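Side-chain contacts in probable sugar kinase (Clostridium perfringens, PDB 3KZH), which probably phosphorylates a sugar or related small molecule, as a kinase of the pfkB carbohydrate kinase family within the ribokinase clan: residues S15-F20 with K72-H77; N60-L65 with R131-N136; E148-L153 with K177-D182; F223-L226 with G230-Y233. All coordinates share one frame; numbering follows the deposited sequence.

Contact 1 of 4, residues S15-F20 with K72-H77; sequences SVVDVF and KSIVEH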
loop_
_atom_site.group_PDB
_atom_site.type_symbol
_atom_site.label_atom_id
_atom_site.label_comp_id
_atom_site.label_asym_id
_atom_site.label_seq_id
_atom_site.Cartn_x
_atom_site.Cartn_y
_atom_site.Cartn_z
ATOM N N SER A 15 -2.829 -11.322 -9.231
ATOM C CA SER A 15 -2.006 -10.684 -8.196
ATOM C C SER A 15 -2.992 -9.909 -7.337
ATOM O O SER A 15 -3.703 -9.037 -7.839
ATOM C CB SER A 15 -1.009 -9.673 -8.768
ATOM O OG SER A 15 0.059 -10.287 -9.434
ATOM N N VAL A 16 -3.033 -10.225 -6.046
ATOM C CA VAL A 16 -3.933 -9.554 -5.119
ATOM C C VAL A 16 -3.154 -8.919 -3.973
ATOM O O VAL A 16 -2.204 -9.515 -3.465
ATOM C CB VAL A 16 -4.969 -10.549 -4.489
ATOM C CG1 VAL A 16 -6.027 -9.785 -3.663
ATOM C CG2 VAL A 16 -5.642 -11.418 -5.552
ATOM N N VAL A 17 -3.553 -7.708 -3.582
ATOM C CA VAL A 17 -2.953 -7.032 -2.433
ATOM C C VAL A 17 -4.002 -7.123 -1.314
ATOM O O VAL A 17 -5.108 -6.626 -1.475
ATOM C CB VAL A 17 -2.612 -5.528 -2.703
ATOM C CG1 VAL A 17 -2.080 -4.859 -1.427
ATOM C CG2 VAL A 17 -1.561 -5.396 -3.789
ATOM N N ASP A 18 -3.670 -7.806 -0.221
ATOM C CA ASP A 18 -4.567 -7.938 0.932
ATOM C C ASP A 18 -4.270 -6.856 1.981
ATOM O O ASP A 18 -3.113 -6.627 2.329
ATOM C CB ASP A 18 -4.414 -9.313 1.584
ATOM C CG ASP A 18 -5.014 -10.438 0.757
ATOM O OD1 ASP A 18 -6.113 -10.270 0.199
ATOM O OD2 ASP A 18 -4.392 -11.518 0.698
ATOM N N VAL A 19 -5.310 -6.143 2.416
ATOM C CA VAL A 19 -5.192 -5.089 3.439
ATOM C C VAL A 19 -6.121 -5.482 4.595
ATOM O O VAL A 19 -7.343 -5.393 4.486
ATOM C CB VAL A 19 -5.560 -3.670 2.889
ATOM C CG1 VAL A 19 -5.182 -2.594 3.907
ATOM C CG2 VAL A 19 -4.845 -3.383 1.563
ATOM N N PHE A 20 -5.521 -5.945 5.685
ATOM C CA PHE A 20 -6.256 -6.410 6.856
ATOM C C PHE A 20 -6.140 -5.507 8.080
ATOM O O PHE A 20 -5.038 -5.136 8.484
ATOM C CB PHE A 20 -5.782 -7.813 7.252
ATOM C CG PHE A 20 -6.212 -8.910 6.318
ATOM C CD1 PHE A 20 -7.572 -9.245 6.174
ATOM C CD2 PHE A 20 -5.245 -9.671 5.625
ATOM C CE1 PHE A 20 -7.981 -10.335 5.349
ATOM C CE2 PHE A 20 -5.633 -10.768 4.793
ATOM C CZ PHE A 20 -7.009 -11.098 4.657
ATOM N N LYS A 72 2.037 -0.314 -8.162
ATOM C CA LYS A 72 3.442 0.075 -7.988
ATOM C C LYS A 72 4.112 -0.742 -6.879
ATOM O O LYS A 72 5.320 -0.994 -6.935
ATOM C CB LYS A 72 3.566 1.568 -7.660
ATOM C CG LYS A 72 2.882 2.474 -8.654
ATOM C CD LYS A 72 3.087 3.945 -8.321
ATOM C CE LYS A 72 1.955 4.789 -8.888
ATOM N NZ LYS A 72 1.656 4.491 -10.321
ATOM N N SER A 73 3.309 -1.170 -5.902
ATOM C CA SER A 73 3.768 -1.974 -4.761
ATOM C C SER A 73 4.200 -3.372 -5.218
ATOM O O SER A 73 5.275 -3.850 -4.844
ATOM C CB SER A 73 2.659 -2.103 -3.715
ATOM O OG SER A 73 2.291 -0.854 -3.182
ATOM N N ILE A 74 3.359 -3.993 -6.051
ATOM C CA ILE A 74 3.604 -5.324 -6.624
ATOM C C ILE A 74 4.859 -5.262 -7.507
ATOM O O ILE A 74 5.786 -6.043 -7.297
ATOM C CB ILE A 74 2.392 -5.819 -7.489
ATOM C CG1 ILE A 74 1.117 -5.930 -6.649
ATOM C CG2 ILE A 74 2.698 -7.169 -8.160
ATOM C CD1 ILE A 74 0.955 -7.222 -5.842
ATOM N N VAL A 75 4.910 -4.282 -8.417
ATOM C CA VAL A 75 6.037 -4.105 -9.334
ATOM C C VAL A 75 7.356 -3.932 -8.601
ATOM O O VAL A 75 8.334 -4.601 -8.938
ATOM C CB VAL A 75 5.811 -2.939 -10.346
ATOM C CG1 VAL A 75 6.974 -2.848 -11.338
ATOM C CG2 VAL A 75 4.576 -3.166 -11.132
ATOM N N GLU A 76 7.357 -3.102 -7.556
ATOM C CA GLU A 76 8.563 -2.881 -6.754
ATOM C C GLU A 76 9.025 -4.141 -6.029
ATOM O O GLU A 76 10.223 -4.418 -5.978
ATOM C CB GLU A 76 8.381 -1.727 -5.752
ATOM C CG GLU A 76 8.603 -0.325 -6.345
ATOM C CD GLU A 76 9.956 -0.167 -7.054
ATOM O OE1 GLU A 76 11.013 -0.405 -6.419
ATOM O OE2 GLU A 76 9.955 0.176 -8.255
ATOM N N HIS A 77 8.069 -4.941 -5.548
ATOM C CA HIS A 77 8.386 -6.195 -4.860
ATOM C C HIS A 77 8.949 -7.215 -5.858
ATOM O O HIS A 77 9.868 -7.956 -5.530
ATOM C CB HIS A 77 7.148 -6.748 -4.152
ATOM C CG HIS A 77 7.412 -7.968 -3.322
ATOM N ND1 HIS A 77 8.106 -7.924 -2.132
ATOM C CD2 HIS A 77 7.062 -9.262 -3.502
ATOM C CE1 HIS A 77 8.168 -9.139 -1.615
ATOM N NE2 HIS A 77 7.542 -9.967 -2.428
#
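Ser-15 meets Ile-74 at the loop end of the first segment: its OG lies 4.3 Å from Ile-74 CG2, a loose polar-to-methyl approach. The hydroxyl is hydrogen-bonded to Ser-63 OG, and no hydrogen bond joins it to the helix segment. The CA atoms of Ser-15 and Ile-74, 7.9 Å apart, are the nearest of the two backbones, and the contact across that gap is made by side chains. Val-16 turns its side chain from the helix, and the next residue again faces it. Here the four-stranded sheet that holds strand 16-23 is packed against helix 69-81; in ribokinase-like kinases a small sheet of this kind typically forms the lid over the larger alpha/beta domain. Val-17 supplies the closest touch, CG2 to Ile-74 CD1 at 3.7 Å, with Ile-74 CG1 at 4.0 Å from the same methyl. Its CG1 stands anti to the backbone N (chi1 176°), which leaves CG2 as the branch presented to the isoleucine. Valine and isoleucine overlap flank to flank, their ends running opposite ways. On Ile-74 the work is divided: CG2 approaches Ser-15, while the CG1-CD1 arm, turned at chi2 (-83°), lies along Val-17. Phe-41 of the neighbouring strand 32-42 touches both Val-17 and Ile-74, and beyond Val-17 the strand continues to Val-19, which packs on Leu-100 of the second subunit.

Contact 2 of 4, residues N60-L65 with R131-N136; sequences NFMSIL and REIFEN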
loop_
_atom_site.group_PDB
_atom_site.type_symbol
_atom_site.label_atom_id
_atom_site.label_comp_id
_atom_site.label_asym_id
_atom_site.label_seq_id
_atom_site.Cartn_x
_atom_site.Cartn_y
_atom_site.Cartn_z
ATOM N N ASN A 60 9.037 -15.461 -15.517
ATOM C CA ASN A 60 8.274 -14.444 -16.217
ATOM C C ASN A 60 6.872 -14.567 -15.623
ATOM O O ASN A 60 6.218 -15.604 -15.721
ATOM C CB ASN A 60 8.269 -14.672 -17.737
ATOM C CG ASN A 60 7.632 -13.519 -18.505
ATOM O OD1 ASN A 60 6.542 -13.062 -18.159
ATOM N ND2 ASN A 60 8.297 -13.059 -19.560
ATOM N N PHE A 61 6.458 -13.516 -14.932
ATOM C CA PHE A 61 5.137 -13.470 -14.324
ATOM C C PHE A 61 4.236 -12.481 -15.056
ATOM O O PHE A 61 4.366 -11.272 -14.893
ATOM C CB PHE A 61 5.212 -13.141 -12.816
ATOM C CG PHE A 61 3.859 -13.122 -12.119
ATOM C CD1 PHE A 61 2.850 -14.056 -12.454
ATOM C CD2 PHE A 61 3.577 -12.155 -11.146
ATOM C CE1 PHE A 61 1.585 -14.024 -11.843
ATOM C CE2 PHE A 61 2.317 -12.109 -10.526
ATOM C CZ PHE A 61 1.316 -13.042 -10.870
HETATM N N MSE A 62 3.272 -13.029 -15.789
HETATM C CA MSE A 62 2.315 -12.233 -16.546
HETATM C C MSE A 62 1.026 -12.151 -15.736
HETATM O O MSE A 62 0.333 -13.145 -15.545
HETATM C CB MSE A 62 2.073 -12.866 -17.917
HETATM C CG MSE A 62 1.354 -11.977 -18.937
HETATM SE SE MSE A 62 1.073 -12.916 -20.596
HETATM C CE MSE A 62 2.903 -12.993 -21.117
ATOM N N SER A 63 0.715 -10.948 -15.272
ATOM C CA SER A 63 -0.460 -10.744 -14.453
ATOM C C SER A 63 -1.328 -9.615 -14.964
ATOM O O SER A 63 -1.215 -9.201 -16.125
ATOM C CB SER A 63 -0.020 -10.475 -13.011
ATOM O OG SER A 63 -1.078 -10.683 -12.084
ATOM N N ILE A 64 -2.239 -9.174 -14.097
ATOM C CA ILE A 64 -3.166 -8.083 -14.365
ATOM C C ILE A 64 -3.013 -7.048 -13.240
ATOM O O ILE A 64 -3.395 -7.294 -12.098
ATOM C CB ILE A 64 -4.631 -8.592 -14.412
ATOM C CG1 ILE A 64 -4.836 -9.544 -15.602
ATOM C CG2 ILE A 64 -5.586 -7.422 -14.459
ATOM C CD1 ILE A 64 -6.151 -10.303 -15.590
ATOM N N LEU A 65 -2.419 -5.907 -13.570
ATOM C CA LEU A 65 -2.242 -4.830 -12.606
ATOM C C LEU A 65 -3.211 -3.689 -12.903
ATOM O O LEU A 65 -3.954 -3.738 -13.894
ATOM C CB LEU A 65 -0.800 -4.330 -12.601
ATOM C CG LEU A 65 0.278 -5.283 -12.100
ATOM C CD1 LEU A 65 1.610 -4.659 -12.359
ATOM C CD2 LEU A 65 0.101 -5.606 -10.629
ATOM N N ARG A 131 1.870 -13.539 -27.587
ATOM C CA ARG A 131 1.973 -14.948 -28.013
ATOM C C ARG A 131 3.394 -15.530 -27.996
ATOM O O ARG A 131 3.594 -16.695 -27.675
ATOM C CB ARG A 131 1.354 -15.134 -29.407
ATOM C CG ARG A 131 1.993 -14.286 -30.508
ATOM C CD ARG A 131 1.503 -14.676 -31.874
ATOM N NE ARG A 131 2.011 -15.986 -32.268
ATOM C CZ ARG A 131 2.110 -16.410 -33.524
ATOM N NH1 ARG A 131 1.736 -15.631 -34.539
ATOM N NH2 ARG A 131 2.596 -17.621 -33.769
ATOM N N GLU A 132 4.370 -14.670 -28.265
ATOM C CA GLU A 132 5.781 -15.040 -28.302
ATOM C C GLU A 132 6.335 -15.367 -26.909
ATOM O O GLU A 132 7.295 -16.130 -26.782
ATOM C CB GLU A 132 6.571 -13.904 -28.937
ATOM C CG GLU A 132 7.808 -14.328 -29.672
ATOM C CD GLU A 132 8.475 -13.159 -30.350
ATOM O OE1 GLU A 132 8.049 -12.801 -31.469
ATOM O OE2 GLU A 132 9.412 -12.592 -29.745
ATOM N N ILE A 133 5.714 -14.804 -25.871
ATOM C CA ILE A 133 6.133 -15.071 -24.496
ATOM C C ILE A 133 5.689 -16.488 -24.112
ATOM O O ILE A 133 6.452 -17.229 -23.493
ATOM C CB ILE A 133 5.583 -14.013 -23.492
ATOM C CG1 ILE A 133 5.922 -12.583 -23.950
ATOM C CG2 ILE A 133 6.121 -14.280 -22.064
ATOM C CD1 ILE A 133 7.432 -12.254 -24.077
ATOM N N PHE A 134 4.487 -16.863 -24.557
ATOM C CA PHE A 134 3.915 -18.190 -24.319
ATOM C C PHE A 134 4.650 -19.264 -25.113
ATOM O O PHE A 134 5.124 -20.241 -24.536
ATOM C CB PHE A 134 2.438 -18.229 -24.702
ATOM C CG PHE A 134 1.545 -17.434 -23.804
ATOM C CD1 PHE A 134 1.057 -17.990 -22.609
ATOM C CD2 PHE A 134 1.128 -16.146 -24.174
ATOM C CE1 PHE A 134 0.151 -17.269 -21.782
ATOM C CE2 PHE A 134 0.224 -15.411 -23.365
ATOM C CZ PHE A 134 -0.266 -15.974 -22.167
ATOM N N GLU A 135 4.812 -19.026 -26.417
ATOM C CA GLU A 135 5.485 -19.954 -27.335
ATOM C C GLU A 135 6.945 -20.300 -27.011
ATOM O O GLU A 135 7.371 -21.443 -27.226
ATOM C CB GLU A 135 5.369 -19.455 -28.783
ATOM C CG GLU A 135 3.939 -19.401 -29.296
ATOM C CD GLU A 135 3.791 -18.804 -30.685
ATOM O OE1 GLU A 135 4.550 -17.873 -31.030
ATOM O OE2 GLU A 135 2.896 -19.264 -31.430
ATOM N N ASN A 136 7.689 -19.331 -26.478
ATOM C CA ASN A 136 9.093 -19.549 -26.122
ATOM C C ASN A 136 9.317 -19.914 -24.650
ATOM O O ASN A 136 10.462 -20.035 -24.205
ATOM C CB ASN A 136 9.955 -18.345 -26.524
ATOM C CG ASN A 136 9.950 -18.096 -28.022
ATOM O OD1 ASN A 136 9.334 -17.142 -28.497
ATOM N ND2 ASN A 136 10.616 -18.965 -28.775
#
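Met-62, present as selenomethionine, reaches across to two neighbours on helix 131-135 with the last two atoms of its chain. Its SE lies 3.7 Å from CZ of Phe-134 and 4.5 Å from the centroid of that ring. The line to the centroid is 48° off the ring normal, so this Met-aromatic contact is oblique, and the two side chains run at about a right angle to each other. The methyl CE lies 3.6 Å from CG2 of Ile-133. The torsions explain this division: CG is anti to the backbone N and the chain stays extended until its last torsion, where it turns (chi3 -69°) and swings CE onto the isoleucine.

Ile-133 CG2 is met from a second direction by the amide of Asn-60, whose ND2 is 3.5 Å away. This approach to the isoleucine is packing; ND2 is hydrogen-bonded to Asp-87 OD2. Strand 60-62 and helix 131-135 approach to 11.1 Å at an angle of 134°, a separation bridged by side chains alone. The strand lies in the large mixed sheet, and the contact belongs to the helix-on-sheet packing of the alpha/beta fold. Phe-134 also stacks on Phe-157 and touches Leu-10 of strand 9-12.

With no hydrogen bond or ion pair joining the segments, cohesion rests on dispersion between a polarisable selenium, an aromatic ring and methyl groups, while ND2 of Asn-60 has its hydrogen-bond partner, Asp-87, outside the two segments.

Contact 3 of 4, residues E148-L153 with K177-D182; sequences EIMEYL and KHLIKD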
loop_
_atom_site.group_PDB
_atom_site.type_symbol
_atom_site.label_atom_id
_atom_site.label_comp_id
_atom_site.label_asym_id
_atom_site.label_seq_id
_atom_site.Cartn_x
_atom_site.Cartn_y
_atom_site.Cartn_z
ATOM N N GLU A 148 -12.391 -20.406 -19.600
ATOM C CA GLU A 148 -12.534 -19.939 -20.986
ATOM C C GLU A 148 -11.185 -19.518 -21.577
ATOM O O GLU A 148 -10.872 -19.855 -22.723
ATOM C CB GLU A 148 -13.523 -18.765 -21.042
ATOM C CG GLU A 148 -13.970 -18.340 -22.450
ATOM C CD GLU A 148 -14.445 -16.888 -22.526
ATOM O OE1 GLU A 148 -14.266 -16.266 -23.595
ATOM O OE2 GLU A 148 -14.993 -16.367 -21.524
ATOM N N ILE A 149 -10.400 -18.788 -20.783
ATOM C CA ILE A 149 -9.071 -18.329 -21.193
ATOM C C ILE A 149 -8.061 -19.474 -21.179
ATOM O O ILE A 149 -7.185 -19.521 -22.040
ATOM C CB ILE A 149 -8.628 -17.062 -20.389
ATOM C CG1 ILE A 149 -9.341 -15.851 -20.997
ATOM C CG2 ILE A 149 -7.093 -16.832 -20.415
ATOM C CD1 ILE A 149 -9.570 -14.729 -20.051
HETATM N N MSE A 150 -8.248 -20.432 -20.263
HETATM C CA MSE A 150 -7.394 -21.614 -20.165
HETATM C C MSE A 150 -7.536 -22.386 -21.475
HETATM O O MSE A 150 -6.532 -22.646 -22.132
HETATM C CB MSE A 150 -7.786 -22.505 -18.966
HETATM C CG MSE A 150 -6.953 -23.806 -18.809
HETATM SE SE MSE A 150 -7.554 -25.055 -17.444
HETATM C CE MSE A 150 -7.090 -23.980 -15.918
ATOM N N GLU A 151 -8.787 -22.602 -21.909
ATOM C CA GLU A 151 -9.105 -23.310 -23.163
ATOM C C GLU A 151 -8.456 -22.625 -24.360
ATOM O O GLU A 151 -7.866 -23.300 -25.205
ATOM C CB GLU A 151 -10.616 -23.409 -23.380
ATOM C CG GLU A 151 -11.045 -24.137 -24.675
ATOM C CD GLU A 151 -12.484 -24.598 -24.654
ATOM O OE1 GLU A 151 -13.322 -23.933 -24.005
ATOM O OE2 GLU A 151 -12.776 -25.641 -25.275
ATOM N N TYR A 152 -8.505 -21.290 -24.378
ATOM C CA TYR A 152 -7.890 -20.509 -25.449
ATOM C C TYR A 152 -6.371 -20.717 -25.427
ATOM O O TYR A 152 -5.767 -20.925 -26.476
ATOM C CB TYR A 152 -8.237 -19.016 -25.319
ATOM C CG TYR A 152 -7.769 -18.180 -26.496
ATOM C CD1 TYR A 152 -8.499 -18.151 -27.704
ATOM C CD2 TYR A 152 -6.568 -17.438 -26.425
ATOM C CE1 TYR A 152 -8.040 -17.399 -28.818
ATOM C CE2 TYR A 152 -6.100 -16.690 -27.527
ATOM C CZ TYR A 152 -6.842 -16.673 -28.715
ATOM O OH TYR A 152 -6.398 -15.909 -29.766
ATOM N N LEU A 153 -5.777 -20.715 -24.231
ATOM C CA LEU A 153 -4.334 -20.909 -24.082
ATOM C C LEU A 153 -3.880 -22.310 -24.467
ATOM O O LEU A 153 -2.868 -22.458 -25.152
ATOM C CB LEU A 153 -3.864 -20.568 -22.661
ATOM C CG LEU A 153 -3.992 -19.108 -22.238
ATOM C CD1 LEU A 153 -3.674 -18.961 -20.786
ATOM C CD2 LEU A 153 -3.106 -18.231 -23.062
ATOM N N LYS A 177 -12.140 -30.048 -15.713
ATOM C CA LYS A 177 -11.994 -31.502 -15.850
ATOM C C LYS A 177 -11.913 -31.973 -17.305
ATOM O O LYS A 177 -11.179 -32.912 -17.614
ATOM C CB LYS A 177 -13.138 -32.213 -15.118
ATOM C CG LYS A 177 -12.992 -33.723 -15.040
ATOM C CD LYS A 177 -14.283 -34.408 -14.647
ATOM C CE LYS A 177 -14.245 -35.876 -15.043
ATOM N NZ LYS A 177 -15.492 -36.583 -14.651
ATOM N N HIS A 178 -12.640 -31.291 -18.189
ATOM C CA HIS A 178 -12.663 -31.612 -19.622
ATOM C C HIS A 178 -11.430 -31.071 -20.362
ATOM O O HIS A 178 -11.149 -31.462 -21.501
ATOM C CB HIS A 178 -13.959 -31.073 -20.272
ATOM C CG HIS A 178 -14.112 -29.583 -20.194
ATOM N ND1 HIS A 178 -14.208 -28.904 -18.999
ATOM C CD2 HIS A 178 -14.147 -28.642 -21.167
ATOM C CE1 HIS A 178 -14.291 -27.607 -19.239
ATOM N NE2 HIS A 178 -14.254 -27.421 -20.545
ATOM N N LEU A 179 -10.703 -30.176 -19.689
ATOM C CA LEU A 179 -9.517 -29.529 -20.244
ATOM C C LEU A 179 -8.170 -30.069 -19.780
ATOM O O LEU A 179 -7.153 -29.781 -20.420
ATOM C CB LEU A 179 -9.560 -28.017 -19.964
ATOM C CG LEU A 179 -10.650 -27.156 -20.602
ATOM C CD1 LEU A 179 -10.617 -25.749 -20.024
ATOM C CD2 LEU A 179 -10.512 -27.147 -22.119
ATOM N N ILE A 180 -8.155 -30.878 -18.718
ATOM C CA ILE A 180 -6.894 -31.405 -18.173
ATOM C C ILE A 180 -5.973 -32.221 -19.074
ATOM O O ILE A 180 -4.757 -32.198 -18.884
ATOM C CB ILE A 180 -7.067 -32.144 -16.827
ATOM C CG1 ILE A 180 -7.924 -33.399 -16.986
ATOM C CG2 ILE A 180 -7.603 -31.185 -15.789
ATOM C CD1 ILE A 180 -7.995 -34.260 -15.740
ATOM N N LYS A 181 -6.551 -32.861 -20.093
ATOM C CA LYS A 181 -5.816 -33.695 -21.049
ATOM C C LYS A 181 -4.686 -32.986 -21.812
ATOM O O LYS A 181 -3.737 -33.632 -22.255
ATOM C CB LYS A 181 -6.790 -34.356 -22.043
ATOM C CG LYS A 181 -7.596 -33.400 -22.932
ATOM C CD LYS A 181 -8.445 -34.169 -23.935
ATOM C CE LYS A 181 -9.247 -33.236 -24.837
ATOM N NZ LYS A 181 -8.391 -32.402 -25.742
ATOM N N ASP A 182 -4.776 -31.659 -21.903
ATOM C CA ASP A 182 -3.783 -30.857 -22.618
ATOM C C ASP A 182 -2.597 -30.371 -21.792
ATOM O O ASP A 182 -1.646 -29.800 -22.329
ATOM C CB ASP A 182 -4.460 -29.689 -23.339
ATOM C CG ASP A 182 -5.367 -30.148 -24.471
ATOM O OD1 ASP A 182 -4.973 -31.079 -25.218
ATOM O OD2 ASP A 182 -6.473 -29.567 -24.604
HETATM O O HOH W 1 -14.277 -24.439 -21.466
#
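Apolar contact centres on Leu-179, whose two methyl branches are shared between neighbouring residues of helix 147-157. CD1 lies 4.1 Å from SE of Met-150, a selenomethionine, and the two chains meet at an oblique angle. CD2 lies 3.9 Å from Glu-151 CB and 4.0 Å from Glu-151 CG. The glutamate side chain runs across the leucine at about a right angle. The CA atoms of Glu-151 and Leu-179 are 6.9 Å apart, the nearest of the two backbones, and Leu-179 sets off from its backbone toward the helix. Met-150 also touches Leu-165 of strand 162-166 and Phe-183, in the loop that leads to strand 185-186.

Polar contact is indirect and lies on the outer side. One water bridges the segments: it donates to Glu-151 OE1 at 2.8 Å and is hydrogen-bonded to His-178 NE2 at 3.1 Å, lying at the edge of the imidazole and in its plane. CG of Leu-179 sits 3.6 Å above one face of the same ring, offset toward its rim. The extended glutamate, with CG anti to the backbone N (chi1 180°), carries its carboxylate past the leucine to this water.

Direct polar bonds between the segments are absent, so the chemistry implies an apolar inner half and a water-mediated rim, where a nearby carboxylate could favour protonation of the histidine.

Contact 4 of 4, residues F223-L226 with G230-Y233; sequences FISL and GIFY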
loop_
_atom_site.group_PDB
_atom_site.type_symbol
_atom_site.label_atom_id
_atom_site.label_comp_id
_atom_site.label_asym_id
_atom_site.label_seq_id
_atom_site.Cartn_x
_atom_site.Cartn_y
_atom_site.Cartn_z
ATOM N N PHE A 223 1.421 -35.416 -9.996
ATOM C CA PHE A 223 1.826 -35.226 -8.601
ATOM C C PHE A 223 0.557 -35.048 -7.758
ATOM O O PHE A 223 -0.211 -34.115 -7.986
ATOM C CB PHE A 223 2.732 -33.994 -8.437
ATOM C CG PHE A 223 4.030 -34.079 -9.183
ATOM C CD1 PHE A 223 5.121 -34.785 -8.647
ATOM C CD2 PHE A 223 4.147 -33.511 -10.465
ATOM C CE1 PHE A 223 6.315 -34.939 -9.391
ATOM C CE2 PHE A 223 5.338 -33.656 -11.217
ATOM C CZ PHE A 223 6.427 -34.380 -10.669
ATOM N N ILE A 224 0.304 -35.977 -6.836
ATOM C CA ILE A 224 -0.879 -35.906 -5.971
ATOM C C ILE A 224 -0.462 -35.683 -4.510
ATOM O O ILE A 224 0.178 -36.546 -3.901
ATOM C CB ILE A 224 -1.822 -37.185 -6.117
ATOM C CG1 ILE A 224 -2.285 -37.354 -7.570
ATOM C CG2 ILE A 224 -3.102 -37.016 -5.282
ATOM C CD1 ILE A 224 -2.830 -38.728 -7.927
ATOM N N SER A 225 -0.809 -34.512 -3.970
ATOM C CA SER A 225 -0.503 -34.152 -2.576
ATOM C C SER A 225 -1.429 -34.950 -1.673
ATOM O O SER A 225 -2.622 -35.034 -1.947
ATOM C CB SER A 225 -0.734 -32.659 -2.316
ATOM O OG SER A 225 0.052 -31.857 -3.155
ATOM N N LEU A 226 -0.868 -35.575 -0.635
ATOM C CA LEU A 226 -1.644 -36.392 0.303
ATOM C C LEU A 226 -1.502 -35.879 1.732
ATOM O O LEU A 226 -1.469 -36.666 2.688
ATOM C CB LEU A 226 -1.180 -37.852 0.225
ATOM C CG LEU A 226 -1.098 -38.547 -1.134
ATOM C CD1 LEU A 226 -0.387 -39.867 -0.965
ATOM C CD2 LEU A 226 -2.491 -38.710 -1.738
ATOM N N GLY A 230 2.479 -37.197 2.477
ATOM C CA GLY A 230 3.421 -36.809 1.449
ATOM C C GLY A 230 2.906 -36.589 0.048
ATOM O O GLY A 230 1.810 -36.085 -0.165
ATOM N N ILE A 231 3.754 -36.926 -0.915
ATOM C CA ILE A 231 3.445 -36.740 -2.319
ATOM C C ILE A 231 3.542 -38.045 -3.066
ATOM O O ILE A 231 4.522 -38.774 -2.935
ATOM C CB ILE A 231 4.450 -35.737 -2.982
ATOM C CG1 ILE A 231 4.458 -34.389 -2.245
ATOM C CG2 ILE A 231 4.205 -35.588 -4.492
ATOM C CD1 ILE A 231 3.211 -33.564 -2.318
ATOM N N PHE A 232 2.528 -38.295 -3.885
ATOM C CA PHE A 232 2.481 -39.455 -4.752
ATOM C C PHE A 232 2.836 -38.917 -6.145
ATOM O O PHE A 232 2.273 -37.916 -6.579
ATOM C CB PHE A 232 1.072 -40.073 -4.754
ATOM C CG PHE A 232 0.927 -41.233 -5.694
ATOM C CD1 PHE A 232 1.332 -42.523 -5.300
ATOM C CD2 PHE A 232 0.461 -41.031 -7.017
ATOM C CE1 PHE A 232 1.285 -43.598 -6.210
ATOM C CE2 PHE A 232 0.412 -42.092 -7.937
ATOM C CZ PHE A 232 0.824 -43.380 -7.539
ATOM N N TYR A 233 3.709 -39.617 -6.861
ATOM C CA TYR A 233 4.107 -39.199 -8.207
ATOM C C TYR A 233 4.017 -40.318 -9.237
ATOM O O TYR A 233 4.150 -41.498 -8.888
ATOM C CB TYR A 233 5.533 -38.623 -8.204
ATOM C CG TYR A 233 6.645 -39.584 -7.791
ATOM C CD1 TYR A 233 7.303 -40.401 -8.743
ATOM C CD2 TYR A 233 7.066 -39.662 -6.460
ATOM C CE1 TYR A 233 8.347 -41.278 -8.370
ATOM C CE2 TYR A 233 8.122 -40.534 -6.076
ATOM C CZ TYR A 233 8.745 -41.343 -7.039
ATOM O OH TYR A 233 9.700 -42.268 -6.664
#
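A beta hairpin formed by strands 221-225 and 231-234 brings these segments together inside the large mixed sheet of the ribokinase-like fold, beside the glucose site: Ser-225 touches the bound beta-D-glucopyranose. The axes of segments 223-225 and 231-233 come within 4.7 Å of each other at 161°, close to antiparallel. Ile-224 and Phe-232 form the hydrogen-bonded pair, N of Ile-224 to O of Phe-232 at 2.8 Å and N of Phe-232 to O of Ile-224 at 2.9 Å. Toward the turn, Leu-226 N donates to Gly-230 O at 2.8 Å. At the backbone angles of Gly-230 (phi 92°, psi -146°) a side chain would collide with the preceding carbonyl.

Phe-223, Ser-225, Ile-231 and Tyr-233 share one face of the sheet, where helix 255-268 packs on Phe-223 and Ile-231. The Phe-223 ring has CG2 of Ile-231 at its edge and lies with CD1 at 3.9 Å from Tyr-233 CB. Tyr-233 places CG between the backbone N and the carbonyl carbon, leading its phenol away from the opposite strand.

The other face carries Ile-224 and Phe-232, which run alongside each other in one direction, with Ile-224 CD1 4.1 Å from Phe-232 CD2; Leu-207 of helix 204-217 touches both. At the sugar end, Ile-231 CD1 packs 3.7 Å from Ser-225 OG.

In the fold
Contacts 1, 3 and 4 are essentially buried, although contact 3 has an exposed glutamate at its rim; contact 2 is partly buried. Contacts 2 and 4 both reach the large mixed sheet, on opposite sides of the chain's centre, whereas contact 1 belongs to the four-stranded sheet. Neighbours join directly: Ser-15 OG and Ser-63 OG link contacts 1 and 2 by a probable hydrogen bond, and Phe-134 packs on Leu-153 between contacts 2 and 3. Chemistry follows position. Side chains alone bridge the segments in contacts 1 and 2, contact 3 adds a water, and contact 4, between adjacent strands, uses backbone hydrogen bonds and touches the sugar.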